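Local coordinates for putative nucleoprotein (Infectious salmon anemia virus, PDB 4EWC) that encapsidates the negative-strand viral RNA, shielding it from nucleases and forming the ribonucleoprotein that serves as template for transcription and replication, at residues M265-P277 and V440-F454. Numbering follows the deposited sequence.
Sequences MKSVLSADQLFAP and VARTCVAVSMVATAF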
HETATM    1  N   MSE A 265     -24.517 -13.880  -7.819  1.00 44.58           N
HETATM    2  CA  MSE A 265     -23.466 -14.848  -8.132  1.00 44.96           C
HETATM    3  C   MSE A 265     -22.109 -14.182  -8.385  1.00 44.63           C
HETATM    4  O   MSE A 265     -21.094 -14.726  -7.963  1.00 48.64           O
HETATM    5  CB  MSE A 265     -23.880 -15.871  -9.215  1.00 41.29           C
HETATM    6  CG  MSE A 265     -25.067 -16.780  -8.809  1.00 44.26           C
HETATM    7 SE   MSE A 265     -24.857 -17.775  -7.107  0.78 53.22          SE
HETATM    8  CE  MSE A 265     -24.975 -16.412  -5.746  1.00 55.96           C
ATOM      9  N   LYS A 266     -22.101 -13.000  -9.009  1.00 36.74           N
ATOM     10  CA  LYS A 266     -20.864 -12.234  -9.144  1.00 37.45           C
ATOM     11  C   LYS A 266     -20.173 -12.012  -7.798  1.00 40.63           C
ATOM     12  O   LYS A 266     -18.953 -12.122  -7.682  1.00 41.63           O
ATOM     13  CB  LYS A 266     -21.057 -10.895  -9.863  1.00 38.73           C
ATOM     14  CG  LYS A 266     -19.747 -10.128 -10.095  1.00 37.25           C
ATOM     15  CD  LYS A 266     -19.934  -8.817 -10.874  1.00 47.50           C
ATOM     16  CE  LYS A 266     -18.602  -8.076 -11.128  1.00 42.68           C
ATOM     17  NZ  LYS A 266     -17.698  -8.822 -12.033  1.00 39.58           N
ATOM     18  N   SER A 267     -20.951 -11.726  -6.765  1.00 42.59           N
ATOM     19  CA  SER A 267     -20.371 -11.478  -5.455  1.00 39.43           C
ATOM     20  C   SER A 267     -19.856 -12.772  -4.816  1.00 42.93           C
ATOM     21  O   SER A 267     -18.719 -12.839  -4.361  1.00 43.26           O
ATOM     22  CB  SER A 267     -21.370 -10.783  -4.564  1.00 36.09           C
ATOM     23  OG  SER A 267     -21.623  -9.480  -5.008  1.00 38.52           O
ATOM     24  N   VAL A 268     -20.688 -13.803  -4.816  1.00 40.65           N
ATOM     25  CA  VAL A 268     -20.382 -15.047  -4.109  1.00 44.84           C
ATOM     26  C   VAL A 268     -19.179 -15.750  -4.720  1.00 52.78           C
ATOM     27  O   VAL A 268     -18.306 -16.278  -4.009  1.00 53.55           O
ATOM     28  CB  VAL A 268     -21.597 -16.008  -4.134  1.00 44.64           C
ATOM     29  CG1 VAL A 268     -21.173 -17.450  -3.995  1.00 49.09           C
ATOM     30  CG2 VAL A 268     -22.591 -15.624  -3.069  1.00 46.85           C
ATOM     31  N   LEU A 269     -19.125 -15.726  -6.050  1.00 47.73           N
ATOM     32  CA  LEU A 269     -18.106 -16.453  -6.783  1.00 46.91           C
ATOM     33  C   LEU A 269     -16.781 -15.704  -6.872  1.00 49.72           C
ATOM     34  O   LEU A 269     -15.775 -16.293  -7.240  1.00 53.72           O
ATOM     35  CB  LEU A 269     -18.589 -16.761  -8.194  1.00 46.62           C
ATOM     36  CG  LEU A 269     -19.758 -17.714  -8.288  1.00 50.15           C
ATOM     37  CD1 LEU A 269     -20.085 -17.932  -9.746  1.00 52.24           C
ATOM     38  CD2 LEU A 269     -19.456 -19.021  -7.590  1.00 47.25           C
ATOM     39  N   SER A 270     -16.772 -14.412  -6.554  1.00 47.01           N
ATOM     40  CA  SER A 270     -15.548 -13.633  -6.716  1.00 46.93           C
ATOM     41  C   SER A 270     -14.437 -14.070  -5.748  1.00 49.31           C
ATOM     42  O   SER A 270     -13.259 -13.822  -5.990  1.00 54.02           O
ATOM     43  CB  SER A 270     -15.814 -12.117  -6.648  1.00 45.02           C
ATOM     44  OG  SER A 270     -16.359 -11.734  -5.402  1.00 51.09           O
ATOM     45  N   ALA A 271     -14.809 -14.765  -4.680  1.00 52.82           N
ATOM     46  CA  ALA A 271     -13.824 -15.265  -3.730  1.00 49.52           C
ATOM     47  C   ALA A 271     -13.025 -16.400  -4.340  1.00 55.87           C
ATOM     48  O   ALA A 271     -11.850 -16.580  -4.018  1.00 58.77           O
ATOM     49  CB  ALA A 271     -14.485 -15.709  -2.436  1.00 54.46           C
ATOM     50  N   ASP A 272     -13.643 -17.161  -5.235  1.00 55.25           N
ATOM     51  CA  ASP A 272     -12.913 -18.211  -5.947  1.00 50.17           C
ATOM     52  C   ASP A 272     -11.824 -17.652  -6.826  1.00 54.55           C
ATOM     53  O   ASP A 272     -10.765 -18.262  -6.977  1.00 58.60           O
ATOM     54  CB  ASP A 272     -13.847 -19.057  -6.797  1.00 51.15           C
ATOM     55  CG  ASP A 272     -15.015 -19.605  -6.001  1.00 70.80           C
ATOM     56  OD1 ASP A 272     -14.959 -19.609  -4.741  1.00 66.72           O
ATOM     57  OD2 ASP A 272     -16.000 -20.037  -6.648  1.00 72.59           O
ATOM     58  N   GLN A 273     -12.072 -16.495  -7.424  1.00 49.09           N
ATOM     59  CA  GLN A 273     -11.053 -15.914  -8.288  1.00 52.09           C
ATOM     60  C   GLN A 273      -9.886 -15.385  -7.482  1.00 49.38           C
ATOM     61  O   GLN A 273      -8.844 -15.081  -8.038  1.00 51.18           O
ATOM     62  CB  GLN A 273     -11.644 -14.838  -9.190  1.00 46.38           C
ATOM     63  CG  GLN A 273     -12.073 -15.377 -10.509  1.00 44.37           C
ATOM     64  CD  GLN A 273     -12.620 -14.297 -11.391  1.00 48.13           C
ATOM     65  OE1 GLN A 273     -13.739 -13.827 -11.189  1.00 49.44           O
ATOM     66  NE2 GLN A 273     -11.822 -13.866 -12.363  1.00 46.30           N
ATOM     67  N   LEU A 274     -10.065 -15.269  -6.170  1.00 49.42           N
ATOM     68  CA  LEU A 274      -8.929 -15.004  -5.296  1.00 48.94           C
ATOM     69  C   LEU A 274      -7.986 -16.210  -5.364  1.00 50.59           C
ATOM     70  O   LEU A 274      -6.766 -16.067  -5.494  1.00 53.01           O
ATOM     71  CB  LEU A 274      -9.390 -14.757  -3.871  1.00 47.64           C
ATOM     72  CG  LEU A 274      -8.313 -14.485  -2.832  1.00 46.08           C
ATOM     73  CD1 LEU A 274      -7.313 -13.527  -3.382  1.00 46.39           C
ATOM     74  CD2 LEU A 274      -8.951 -13.904  -1.587  1.00 51.43           C
ATOM     75  N   PHE A 275      -8.561 -17.404  -5.312  1.00 48.87           N
ATOM     76  CA  PHE A 275      -7.760 -18.617  -5.313  1.00 54.18           C
ATOM     77  C   PHE A 275      -7.335 -19.076  -6.688  1.00 53.54           C
ATOM     78  O   PHE A 275      -6.248 -19.627  -6.843  1.00 58.67           O
ATOM     79  CB  PHE A 275      -8.448 -19.740  -4.527  1.00 50.14           C
ATOM     80  CG  PHE A 275      -8.518 -19.458  -3.066  1.00 50.92           C
ATOM     81  CD1 PHE A 275      -7.395 -19.597  -2.283  1.00 51.94           C
ATOM     82  CD2 PHE A 275      -9.686 -18.989  -2.488  1.00 49.93           C
ATOM     83  CE1 PHE A 275      -7.432 -19.314  -0.947  1.00 48.70           C
ATOM     84  CE2 PHE A 275      -9.739 -18.693  -1.157  1.00 49.62           C
ATOM     85  CZ  PHE A 275      -8.602 -18.866  -0.377  1.00 54.71           C
ATOM     86  N   ALA A 276      -8.177 -18.856  -7.686  1.00 50.37           N
ATOM     87  CA  ALA A 276      -7.795 -19.189  -9.061  1.00 51.46           C
ATOM     88  C   ALA A 276      -8.296 -18.120 -10.043  1.00 44.89           C
ATOM     89  O   ALA A 276      -9.348 -18.277 -10.652  1.00 46.34           O
ATOM     90  CB  ALA A 276      -8.304 -20.588  -9.437  1.00 50.98           C
ATOM     91  N   PRO A 277      -7.536 -17.021 -10.170  1.00 43.76           N
ATOM     92  CA  PRO A 277      -7.860 -15.808 -10.929  1.00 46.13           C
ATOM     93  C   PRO A 277      -8.254 -16.080 -12.367  1.00 48.13           C
ATOM     94  O   PRO A 277      -9.063 -15.337 -12.927  1.00 48.38           O
ATOM     95  CB  PRO A 277      -6.542 -15.029 -10.935  1.00 47.61           C
ATOM     96  CG  PRO A 277      -5.805 -15.521  -9.815  1.00 46.10           C
ATOM     97  CD  PRO A 277      -6.227 -16.908  -9.513  1.00 45.26           C
ATOM     98  N   VAL A 440      -7.467 -14.579   6.186  1.00 47.82           N
ATOM     99  CA  VAL A 440      -7.888 -15.122   4.893  1.00 48.47           C
ATOM    100  C   VAL A 440      -9.392 -14.930   4.692  1.00 51.88           C
ATOM    101  O   VAL A 440      -9.833 -14.430   3.655  1.00 48.50           O
ATOM    102  CB  VAL A 440      -7.573 -16.620   4.774  1.00 50.29           C
ATOM    103  CG1 VAL A 440      -8.157 -17.191   3.478  1.00 49.46           C
ATOM    104  CG2 VAL A 440      -6.080 -16.852   4.811  1.00 52.65           C
ATOM    105  N   ALA A 441     -10.174 -15.314   5.703  1.00 52.05           N
ATOM    106  CA  ALA A 441     -11.625 -15.189   5.641  1.00 47.45           C
ATOM    107  C   ALA A 441     -12.027 -13.737   5.433  1.00 50.41           C
ATOM    108  O   ALA A 441     -12.909 -13.449   4.617  1.00 49.58           O
ATOM    109  CB  ALA A 441     -12.277 -15.767   6.894  1.00 42.55           C
ATOM    110  N   ARG A 442     -11.376 -12.824   6.154  1.00 48.91           N
ATOM    111  CA  ARG A 442     -11.651 -11.394   5.989  1.00 49.54           C
ATOM    112  C   ARG A 442     -11.371 -10.897   4.559  1.00 48.19           C
ATOM    113  O   ARG A 442     -12.112 -10.069   4.019  1.00 46.41           O
ATOM    114  CB  ARG A 442     -10.889 -10.579   7.033  1.00 47.23           C
ATOM    115  CG  ARG A 442     -11.369 -10.894   8.440  1.00 54.14           C
ATOM    116  CD  ARG A 442     -10.590 -10.158   9.512  1.00 54.96           C
ATOM    117  NE  ARG A 442     -11.040  -8.787   9.630  1.00 56.66           N
ATOM    118  CZ  ARG A 442     -12.120  -8.412  10.305  1.00 58.48           C
ATOM    119  NH1 ARG A 442     -12.864  -9.315  10.932  1.00 46.41           N
ATOM    120  NH2 ARG A 442     -12.460  -7.125  10.344  1.00 62.83           N
ATOM    121  N   THR A 443     -10.324 -11.434   3.941  1.00 45.27           N
ATOM    122  CA  THR A 443     -10.014 -11.129   2.547  1.00 45.49           C
ATOM    123  C   THR A 443     -11.108 -11.658   1.605  1.00 45.24           C
ATOM    124  O   THR A 443     -11.419 -11.032   0.601  1.00 47.36           O
ATOM    125  CB  THR A 443      -8.613 -11.672   2.128  1.00 47.53           C
ATOM    126  OG1 THR A 443      -7.591 -11.104   2.958  1.00 50.28           O
ATOM    127  CG2 THR A 443      -8.299 -11.322   0.699  1.00 39.85           C
ATOM    128  N   CYS A 444     -11.689 -12.803   1.939  1.00 43.27           N
ATOM    129  CA  CYS A 444     -12.715 -13.420   1.111  1.00 44.13           C
ATOM    130  C   CYS A 444     -14.031 -12.645   1.155  1.00 49.38           C
ATOM    131  O   CYS A 444     -14.797 -12.613   0.185  1.00 48.81           O
ATOM    132  CB  CYS A 444     -12.945 -14.856   1.569  1.00 46.64           C
ATOM    133  SG  CYS A 444     -11.663 -15.929   1.001  1.00 43.12           S
ATOM    134  N   VAL A 445     -14.277 -12.044   2.311  1.00 42.60           N
ATOM    135  CA  VAL A 445     -15.410 -11.200   2.541  1.00 40.67           C
ATOM    136  C   VAL A 445     -15.225  -9.897   1.762  1.00 46.64           C
ATOM    137  O   VAL A 445     -16.131  -9.466   1.047  1.00 47.53           O
ATOM    138  CB  VAL A 445     -15.559 -10.925   4.062  1.00 44.73           C
ATOM    139  CG1 VAL A 445     -16.447  -9.693   4.351  1.00 42.32           C
ATOM    140  CG2 VAL A 445     -16.105 -12.154   4.759  1.00 44.79           C
ATOM    141  N   ALA A 446     -14.052  -9.281   1.919  1.00 44.73           N
ATOM    142  CA  ALA A 446     -13.724  -8.034   1.256  1.00 41.67           C
ATOM    143  C   ALA A 446     -13.934  -8.176  -0.237  1.00 45.44           C
ATOM    144  O   ALA A 446     -14.627  -7.367  -0.867  1.00 42.19           O
ATOM    145  CB  ALA A 446     -12.286  -7.650   1.537  1.00 41.45           C
ATOM    146  N   VAL A 447     -13.325  -9.215  -0.797  1.00 44.93           N
ATOM    147  CA  VAL A 447     -13.417  -9.475  -2.223  1.00 44.45           C
ATOM    148  C   VAL A 447     -14.886  -9.617  -2.708  1.00 44.89           C
ATOM    149  O   VAL A 447     -15.250  -9.050  -3.721  1.00 46.14           O
ATOM    150  CB  VAL A 447     -12.492 -10.649  -2.629  1.00 39.29           C
ATOM    151  CG1 VAL A 447     -12.979 -11.354  -3.892  1.00 40.21           C
ATOM    152  CG2 VAL A 447     -11.070 -10.144  -2.796  1.00 34.79           C
ATOM    153  N   SER A 448     -15.733 -10.327  -1.979  1.00 40.68           N
ATOM    154  CA  SER A 448     -17.131 -10.402  -2.368  1.00 39.33           C
ATOM    155  C   SER A 448     -17.892  -9.067  -2.222  1.00 46.28           C
ATOM    156  O   SER A 448     -18.748  -8.704  -3.071  1.00 39.92           O
ATOM    157  CB  SER A 448     -17.841 -11.534  -1.647  1.00 41.87           C
ATOM    158  OG  SER A 448     -17.372 -12.787  -2.151  1.00 55.81           O
HETATM  159  N   MSE A 449     -17.567  -8.316  -1.174  1.00 41.53           N
HETATM  160  CA  MSE A 449     -18.183  -7.003  -1.007  1.00 37.87           C
HETATM  161  C   MSE A 449     -17.972  -6.073  -2.207  1.00 43.24           C
HETATM  162  O   MSE A 449     -18.885  -5.354  -2.603  1.00 45.43           O
HETATM  163  CB  MSE A 449     -17.773  -6.345   0.299  1.00 35.31           C
HETATM  164  CG  MSE A 449     -18.443  -6.992   1.498  1.00 48.86           C
HETATM  165 SE   MSE A 449     -18.001  -6.021   3.136  0.63 52.28          SE
HETATM  166  CE  MSE A 449     -19.472  -4.745   2.914  1.00 40.83           C
ATOM    167  N   VAL A 450     -16.778  -6.103  -2.789  1.00 42.92           N
ATOM    168  CA  VAL A 450     -16.500  -5.296  -3.956  1.00 40.44           C
ATOM    169  C   VAL A 450     -16.668  -6.117  -5.220  1.00 40.30           C
ATOM    170  O   VAL A 450     -16.468  -5.612  -6.336  1.00 36.12           O
ATOM    171  CB  VAL A 450     -15.110  -4.666  -3.881  1.00 46.64           C
ATOM    172  CG1 VAL A 450     -15.028  -3.766  -2.642  1.00 37.57           C
ATOM    173  CG2 VAL A 450     -14.011  -5.762  -3.894  1.00 38.47           C
ATOM    174  N   ALA A 451     -17.067  -7.376  -5.030  1.00 40.72           N
ATOM    175  CA  ALA A 451     -17.399  -8.280  -6.141  1.00 43.15           C
ATOM    176  C   ALA A 451     -16.311  -8.392  -7.205  1.00 41.79           C
ATOM    177  O   ALA A 451     -16.612  -8.454  -8.395  1.00 43.55           O
ATOM    178  CB  ALA A 451     -18.712  -7.853  -6.799  1.00 37.10           C
ATOM    179  N   THR A 452     -15.053  -8.419  -6.777  1.00 41.05           N
ATOM    180  CA  THR A 452     -13.947  -8.582  -7.726  1.00 44.02           C
ATOM    181  C   THR A 452     -12.629  -8.953  -7.074  1.00 44.17           C
ATOM    182  O   THR A 452     -12.195  -8.317  -6.121  1.00 49.45           O
ATOM    183  CB  THR A 452     -13.736  -7.324  -8.622  1.00 43.92           C
ATOM    184  OG1 THR A 452     -12.741  -7.615  -9.615  1.00 42.50           O
ATOM    185  CG2 THR A 452     -13.345  -6.070  -7.791  1.00 36.12           C
ATOM    186  N   ALA A 453     -11.973  -9.981  -7.598  1.00 43.95           N
ATOM    187  CA  ALA A 453     -10.642 -10.337  -7.089  1.00 42.04           C
ATOM    188  C   ALA A 453      -9.570  -9.348  -7.541  1.00 41.82           C
ATOM    189  O   ALA A 453      -8.438  -9.417  -7.085  1.00 40.31           O
ATOM    190  CB  ALA A 453     -10.257 -11.769  -7.485  1.00 38.49           C
ATOM    191  N   PHE A 454      -9.920  -8.423  -8.425  1.00 41.12           N
ATOM    192  CA  PHE A 454      -8.899  -7.598  -9.052  1.00 38.78           C
ATOM    193  C   PHE A 454      -8.873  -6.187  -8.528  1.00 38.85           C
ATOM    194  O   PHE A 454      -8.286  -5.294  -9.147  1.00 37.16           O
ATOM    195  CB  PHE A 454      -9.052  -7.646 -10.576  1.00 37.00           C
ATOM    196  CG  PHE A 454      -9.092  -9.041 -11.104  1.00 42.06           C
ATOM    197  CD1 PHE A 454      -8.001  -9.880 -10.928  1.00 39.83           C
ATOM    198  CD2 PHE A 454     -10.232  -9.549 -11.696  1.00 40.65           C
ATOM    199  CE1 PHE A 454      -8.036 -11.171 -11.367  1.00 39.17           C
ATOM    200  CE2 PHE A 454     -10.263 -10.863 -12.137  1.00 42.16           C
ATOM    201  CZ  PHE A 454      -9.160 -11.669 -11.973  1.00 38.92           C
TER
HETATM  202  O   HOH W   1     -16.304 -10.665 -10.339  1.00 40.84           O
HETATM  203  O   HOH W   2     -21.159  -7.325  -3.525  1.00 40.02           O
HETATM  204  O   HOH W   3     -13.649 -11.422  -9.583  1.00 41.41           O
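S448 sets its hydroxyl against the backbone of segment 265-277, where S267 O accepts a hydrogen bond from S448 OG at 2.6 Å. S448 OG stands above the plane of that carbonyl, and S270 OG reaches S267 O from the opposite face, at 2.8 Å. With its OG between backbone N and carbonyl carbon (chi1 61°), S270 folds back to make this bond and slips into the hollow between S448, V447 and the turn at A451, its OG 3.4 Å from S448 CA. V447, on helix 438-449, sets its CG1 against the S270 carbonyl oxygen. One wall of the hollow is the Schellman motif that closes helix 438-449, with A451 the C-prime residue with positive phi and T452 N bonding back to V447 O; the A451 methyl rests beside S267 and K266, and the two chains approach to 4.4 Å between S267 CA and A451 CA. K266 lays its chain along the same turn; its amine reaches A451 O through a water and also forms a salt bridge with E296. Beyond the turn, A453 sets its CB against the backbone of Q273. The amide of Q273 lies at 78° to the F454 ring, with Q273 NE2 at the ring edge, 3.4 Å from F454 CE2. NE2 makes a nearly straight bond to P277 O (173° at the hydrogen), while OE1 accepts from G297 N and from a water that also meets A453 N; together these bonds help fix the amide's rotation. F454 also packs on Q515 of the second subunit. Along helix 438-449, L274 crosses T443 at about a right angle, L274 CD2 lying 3.5 Å from T443 CG2. The F275 ring leans in toward the helix, meeting V440 CG1 at its edge and the C444 sulfur obliquely, with C444 SG 4.0 Å from F275 CE2.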